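Alternansucrase (Leuconostoc mesenteroides, PDB 6HVG) is a large multidomain enzyme of glycoside hydrolase family 70, with a TIM-barrel-type catalytic domain and repeats of the choline-binding, cell-wall-binding kind. Local coordinates at residues S226-F238 with I251-Q264. Residues are numbered along the deposited sequence; the frame is centred on the assembly and turned at random.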
loop_
_atom_site.group_PDB
_atom_site.type_symbol
_atom_site.label_atom_id
_atom_site.label_comp_id
_atom_site.label_asym_id
_atom_site.label_seq_id
_atom_site.Cartn_x
_atom_site.Cartn_y
_atom_site.Cartn_z
ATOM N N SER A 226 26.847 -22.100 27.364
ATOM C CA SER A 226 26.277 -21.333 26.280
ATOM C C SER A 226 27.225 -21.259 25.090
ATOM O O SER A 226 28.427 -21.328 25.233
ATOM C CB SER A 226 25.972 -19.931 26.777
ATOM O OG SER A 226 25.822 -19.045 25.699
ATOM N N TYR A 227 26.655 -21.132 23.901
ATOM C CA TYR A 227 27.407 -20.847 22.684
ATOM C C TYR A 227 27.653 -19.349 22.632
ATOM O O TYR A 227 26.787 -18.562 23.024
ATOM C CB TYR A 227 26.605 -21.235 21.435
ATOM C CG TYR A 227 26.526 -22.713 21.145
ATOM C CD1 TYR A 227 27.632 -23.407 20.653
ATOM C CD2 TYR A 227 25.337 -23.419 21.312
ATOM C CE1 TYR A 227 27.569 -24.765 20.362
ATOM C CE2 TYR A 227 25.261 -24.769 21.010
ATOM C CZ TYR A 227 26.383 -25.437 20.543
ATOM O OH TYR A 227 26.330 -26.762 20.255
ATOM N N VAL A 228 28.826 -18.958 22.152
ATOM C CA VAL A 228 29.077 -17.562 21.774
ATOM C C VAL A 228 29.907 -17.477 20.501
ATOM O O VAL A 228 30.863 -18.242 20.303
ATOM C CB VAL A 228 29.822 -16.765 22.856
ATOM C CG1 VAL A 228 29.674 -15.272 22.591
ATOM C CG2 VAL A 228 29.296 -17.110 24.233
ATOM N N ALA A 229 29.537 -16.534 19.640
ATOM C CA ALA A 229 30.322 -16.257 18.452
ATOM C C ALA A 229 31.148 -15.041 18.766
ATOM O O ALA A 229 30.628 -14.095 19.366
ATOM C CB ALA A 229 29.422 -15.993 17.255
ATOM N N ASP A 230 32.427 -15.066 18.381
ATOM C CA ASP A 230 33.300 -13.915 18.597
ATOM C C ASP A 230 33.250 -12.930 17.415
ATOM O O ASP A 230 32.488 -13.124 16.465
ATOM C CB ASP A 230 34.726 -14.355 18.961
ATOM C CG ASP A 230 35.533 -14.866 17.772
ATOM O OD1 ASP A 230 35.089 -14.726 16.611
ATOM O OD2 ASP A 230 36.634 -15.419 18.010
ATOM N N SER A 231 34.036 -11.863 17.504
ATOM C CA SER A 231 34.091 -10.822 16.474
ATOM C C SER A 231 34.367 -11.368 15.071
ATOM O O SER A 231 33.748 -10.939 14.113
ATOM C CB SER A 231 35.166 -9.782 16.837
ATOM O OG SER A 231 34.765 -8.971 17.931
ATOM N N SER A 232 35.279 -12.330 14.962
ATOM C CA SER A 232 35.699 -12.884 13.668
ATOM C C SER A 232 34.791 -13.979 13.107
ATOM O O SER A 232 35.171 -14.650 12.149
ATOM C CB SER A 232 37.118 -13.447 13.787
ATOM O OG SER A 232 37.937 -12.535 14.495
ATOM N N GLY A 233 33.614 -14.181 13.697
ATOM C CA GLY A 233 32.675 -15.211 13.229
ATOM C C GLY A 233 33.030 -16.641 13.613
ATOM O O GLY A 233 32.562 -17.575 12.986
ATOM N N GLN A 234 33.859 -16.810 14.638
ATOM C CA GLN A 234 34.148 -18.127 15.197
ATOM C C GLN A 234 33.251 -18.411 16.415
ATOM O O GLN A 234 32.830 -17.487 17.124
ATOM C CB GLN A 234 35.616 -18.220 15.612
ATOM C CG GLN A 234 36.632 -18.148 14.473
ATOM C CD GLN A 234 38.061 -17.928 14.980
ATOM O OE1 GLN A 234 38.983 -18.674 14.655
ATOM N NE2 GLN A 234 38.240 -16.894 15.789
ATOM N N THR A 235 32.984 -19.693 16.656
ATOM C CA THR A 235 32.070 -20.122 17.706
ATOM C C THR A 235 32.744 -21.030 18.739
ATOM O O THR A 235 33.425 -22.008 18.395
ATOM C CB THR A 235 30.877 -20.889 17.100
ATOM O OG1 THR A 235 30.176 -20.038 16.193
ATOM C CG2 THR A 235 29.916 -21.344 18.165
ATOM N N TYR A 236 32.495 -20.709 20.011
ATOM C CA TYR A 236 32.957 -21.509 21.148
ATOM C C TYR A 236 31.758 -22.044 21.908
ATOM O O TYR A 236 30.698 -21.427 21.864
ATOM C CB TYR A 236 33.741 -20.661 22.131
ATOM C CG TYR A 236 35.020 -20.087 21.604
ATOM C CD1 TYR A 236 35.017 -18.981 20.772
ATOM C CD2 TYR A 236 36.234 -20.620 21.980
ATOM C CE1 TYR A 236 36.193 -18.435 20.308
ATOM C CE2 TYR A 236 37.410 -20.092 21.511
ATOM C CZ TYR A 236 37.385 -18.993 20.687
ATOM O OH TYR A 236 38.566 -18.461 20.241
ATOM N N TYR A 237 31.919 -23.138 22.652
ATOM C CA TYR A 237 30.909 -23.480 23.637
ATOM C C TYR A 237 31.554 -23.549 24.985
ATOM O O TYR A 237 32.462 -24.355 25.182
ATOM C CB TYR A 237 30.224 -24.800 23.335
ATOM C CG TYR A 237 29.085 -25.057 24.308
ATOM C CD1 TYR A 237 27.858 -24.422 24.158
ATOM C CD2 TYR A 237 29.252 -25.889 25.402
ATOM C CE1 TYR A 237 26.816 -24.638 25.048
ATOM C CE2 TYR A 237 28.224 -26.110 26.298
ATOM C CZ TYR A 237 27.011 -25.484 26.121
ATOM O OH TYR A 237 25.995 -25.698 27.008
ATOM N N PHE A 238 31.078 -22.716 25.905
ATOM C CA PHE A 238 31.614 -22.680 27.258
ATOM C C PHE A 238 30.749 -23.512 28.192
ATOM O O PHE A 238 29.531 -23.421 28.156
ATOM C CB PHE A 238 31.709 -21.242 27.733
ATOM C CG PHE A 238 32.565 -20.389 26.843
ATOM C CD1 PHE A 238 31.986 -19.573 25.872
ATOM C CD2 PHE A 238 33.957 -20.435 26.941
ATOM C CE1 PHE A 238 32.778 -18.794 25.042
ATOM C CE2 PHE A 238 34.743 -19.671 26.107
ATOM C CZ PHE A 238 34.157 -18.843 25.155
ATOM N N ILE A 251 26.042 -31.971 22.210
ATOM C CA ILE A 251 25.340 -30.886 22.886
ATOM C C ILE A 251 23.900 -30.845 22.399
ATOM O O ILE A 251 23.650 -30.896 21.187
ATOM C CB ILE A 251 26.007 -29.525 22.613
ATOM C CG1 ILE A 251 27.527 -29.623 22.849
ATOM C CG2 ILE A 251 25.383 -28.432 23.474
ATOM C CD1 ILE A 251 28.257 -28.294 22.803
ATOM N N ASP A 252 22.952 -30.768 23.340
ATOM C CA ASP A 252 21.525 -30.794 23.010
ATOM C C ASP A 252 21.274 -31.908 22.004
ATOM O O ASP A 252 20.517 -31.725 21.053
ATOM C CB ASP A 252 21.058 -29.459 22.403
ATOM C CG ASP A 252 21.454 -28.249 23.236
ATOM O OD1 ASP A 252 21.356 -28.297 24.483
ATOM O OD2 ASP A 252 21.867 -27.235 22.631
ATOM N N GLY A 253 21.945 -33.045 22.165
ATOM C CA GLY A 253 21.773 -34.151 21.210
ATOM C C GLY A 253 22.461 -33.968 19.858
ATOM O O GLY A 253 22.210 -34.726 18.939
ATOM N N ASN A 254 23.374 -33.002 19.753
ATOM C CA ASN A 254 24.088 -32.697 18.510
ATOM C C ASN A 254 25.551 -33.050 18.686
ATOM O O ASN A 254 26.141 -32.717 19.709
ATOM C CB ASN A 254 24.002 -31.217 18.160
ATOM C CG ASN A 254 22.612 -30.791 17.754
ATOM O OD1 ASN A 254 22.421 -30.202 16.694
ATOM N ND2 ASN A 254 21.637 -31.084 18.589
ATOM N N LEU A 255 26.137 -33.711 17.695
ATOM C CA LEU A 255 27.552 -34.070 17.745
ATOM C C LEU A 255 28.342 -32.945 17.098
ATOM O O LEU A 255 28.017 -32.513 15.996
ATOM C CB LEU A 255 27.788 -35.368 17.007
ATOM C CG LEU A 255 29.183 -35.996 17.033
ATOM C CD1 LEU A 255 29.672 -36.199 18.475
ATOM C CD2 LEU A 255 29.192 -37.334 16.296
ATOM N N GLN A 256 29.328 -32.406 17.817
ATOM C CA GLN A 256 30.156 -31.312 17.305
ATOM C C GLN A 256 31.652 -31.490 17.629
ATOM O O GLN A 256 32.017 -32.197 18.568
ATOM C CB GLN A 256 29.629 -29.997 17.859
ATOM C CG GLN A 256 28.242 -29.632 17.320
ATOM C CD GLN A 256 27.498 -28.619 18.155
ATOM O OE1 GLN A 256 27.889 -28.292 19.287
ATOM N NE2 GLN A 256 26.393 -28.114 17.601
ATOM N N TYR A 257 32.524 -30.886 16.821
ATOM C CA TYR A 257 33.975 -30.968 17.067
ATOM C C TYR A 257 34.577 -29.624 17.424
ATOM O O TYR A 257 34.175 -28.600 16.901
ATOM C CB TYR A 257 34.714 -31.524 15.862
ATOM C CG TYR A 257 36.154 -31.761 16.205
ATOM C CD1 TYR A 257 36.501 -32.825 17.008
ATOM C CD2 TYR A 257 37.164 -30.905 15.777
ATOM C CE1 TYR A 257 37.808 -33.068 17.360
ATOM C CE2 TYR A 257 38.474 -31.133 16.129
ATOM C CZ TYR A 257 38.785 -32.218 16.914
ATOM O OH TYR A 257 40.098 -32.406 17.276
ATOM N N PHE A 258 35.546 -29.607 18.330
ATOM C CA PHE A 258 36.206 -28.342 18.664
ATOM C C PHE A 258 37.728 -28.480 18.593
ATOM O O PHE A 258 38.300 -29.456 19.069
ATOM C CB PHE A 258 35.776 -27.890 20.056
ATOM C CG PHE A 258 34.359 -27.405 20.126
ATOM C CD1 PHE A 258 33.319 -28.264 20.448
ATOM C CD2 PHE A 258 34.061 -26.091 19.883
ATOM C CE1 PHE A 258 32.003 -27.819 20.483
ATOM C CE2 PHE A 258 32.738 -25.630 19.936
ATOM C CZ PHE A 258 31.707 -26.498 20.246
ATOM N N ASN A 259 38.399 -27.495 18.014
ATOM C CA ASN A 259 39.848 -27.555 17.903
ATOM C C ASN A 259 40.508 -27.351 19.263
ATOM O O ASN A 259 39.847 -27.011 20.244
ATOM C CB ASN A 259 40.351 -26.565 16.848
ATOM C CG ASN A 259 40.346 -25.123 17.305
ATOM O OD1 ASN A 259 40.066 -24.802 18.456
ATOM N ND2 ASN A 259 40.659 -24.235 16.380
ATOM N N GLN A 260 41.813 -27.544 19.320
ATOM C CA GLN A 260 42.516 -27.519 20.590
ATOM C C GLN A 260 42.455 -26.154 21.294
ATOM O O GLN A 260 42.772 -26.065 22.479
ATOM C CB GLN A 260 43.964 -27.949 20.395
ATOM C CG GLN A 260 44.162 -29.350 19.822
ATOM C CD GLN A 260 45.636 -29.659 19.642
ATOM O OE1 GLN A 260 46.450 -28.751 19.407
ATOM N NE2 GLN A 260 46.000 -30.936 19.775
ATOM N N GLN A 261 42.052 -25.111 20.577
ATOM C CA GLN A 261 41.854 -23.788 21.181
ATOM C C GLN A 261 40.407 -23.495 21.522
ATOM O O GLN A 261 40.097 -22.389 21.939
ATOM C CB GLN A 261 42.396 -22.676 20.257
ATOM C CG GLN A 261 43.910 -22.530 20.246
ATOM C CD GLN A 261 44.600 -23.707 19.569
ATOM O OE1 GLN A 261 44.149 -24.195 18.523
ATOM N NE2 GLN A 261 45.698 -24.170 20.157
ATOM N N GLY A 262 39.520 -24.466 21.301
ATOM C CA GLY A 262 38.111 -24.363 21.657
ATOM C C GLY A 262 37.175 -23.824 20.593
ATOM O O GLY A 262 35.996 -23.582 20.860
ATOM N N VAL A 263 37.679 -23.661 19.373
ATOM C CA VAL A 263 36.901 -23.092 18.275
ATOM C C VAL A 263 36.084 -24.185 17.598
ATOM O O VAL A 263 36.527 -25.321 17.512
ATOM C CB VAL A 263 37.816 -22.423 17.222
ATOM C CG1 VAL A 263 37.021 -21.897 16.027
ATOM C CG2 VAL A 263 38.609 -21.291 17.863
ATOM N N GLN A 264 34.900 -23.839 17.110
ATOM C CA GLN A 264 34.021 -24.833 16.497
ATOM C C GLN A 264 34.292 -25.047 15.010
ATOM O O GLN A 264 34.287 -24.097 14.226
ATOM C CB GLN A 264 32.543 -24.466 16.685
ATOM C CG GLN A 264 31.639 -25.676 16.441
ATOM C CD GLN A 264 30.167 -25.387 16.554
ATOM O OE1 GLN A 264 29.738 -24.233 16.653
ATOM N NE2 GLN A 264 29.374 -26.442 16.526
#
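Packing of Ile251 and Phe258 against the rings of Tyr227 and Tyr237 illustrates how one beta-hairpin is docked on the next in a repeat protein. Ile251 CD1 lies over one face of the Tyr237 ring, offset toward its rim, in a CH-pi contact 3.9 Å from the centroid, while Tyr237 CD1 sits above the centre of the Tyr227 ring. Tyr237 owes this place against both to a CG anti to its backbone N (chi1 -174°). Phe258 CZ reaches the CB of Tyr237 at 3.8 Å, and the carbonyl O of Thr235 lies in plane at the edge of the Phe258 ring.

At the start of strand 235-238 and just before it, Val263 CA lies over a face of the Tyr236 ring, and Val263 CG2 comes within 3.8 Å of Tyr236 CZ. The other branch, CG1, rests against CB of Gln234.

Hydrogen bonds also join the segments. Tyr227 OH donates to Gln256 OE1, which approaches in the ring plane, the amide being turned 67° from the ring; the modelled 2.4 Å between these two oxygens is doubtful as a bond length. Gln256 NE2 in turn bonds Asn285 OD1. Gln264 N donates to Thr235 O (2.7 Å). Beside it the two side chains run the same way, with Thr235 CG2 3.3 Å from Gln264 OE1, an oxygen that accepts a hydrogen bond from Lys266 NZ.

Successive two-stranded antiparallel hairpins, 226-238 and 249-256, the tyrosines of the first meeting Ile251 of the second and Phe258 and Val263 of the chain that follows it, are characteristic of the repeat architecture of choline-binding, cell-wall-binding modules.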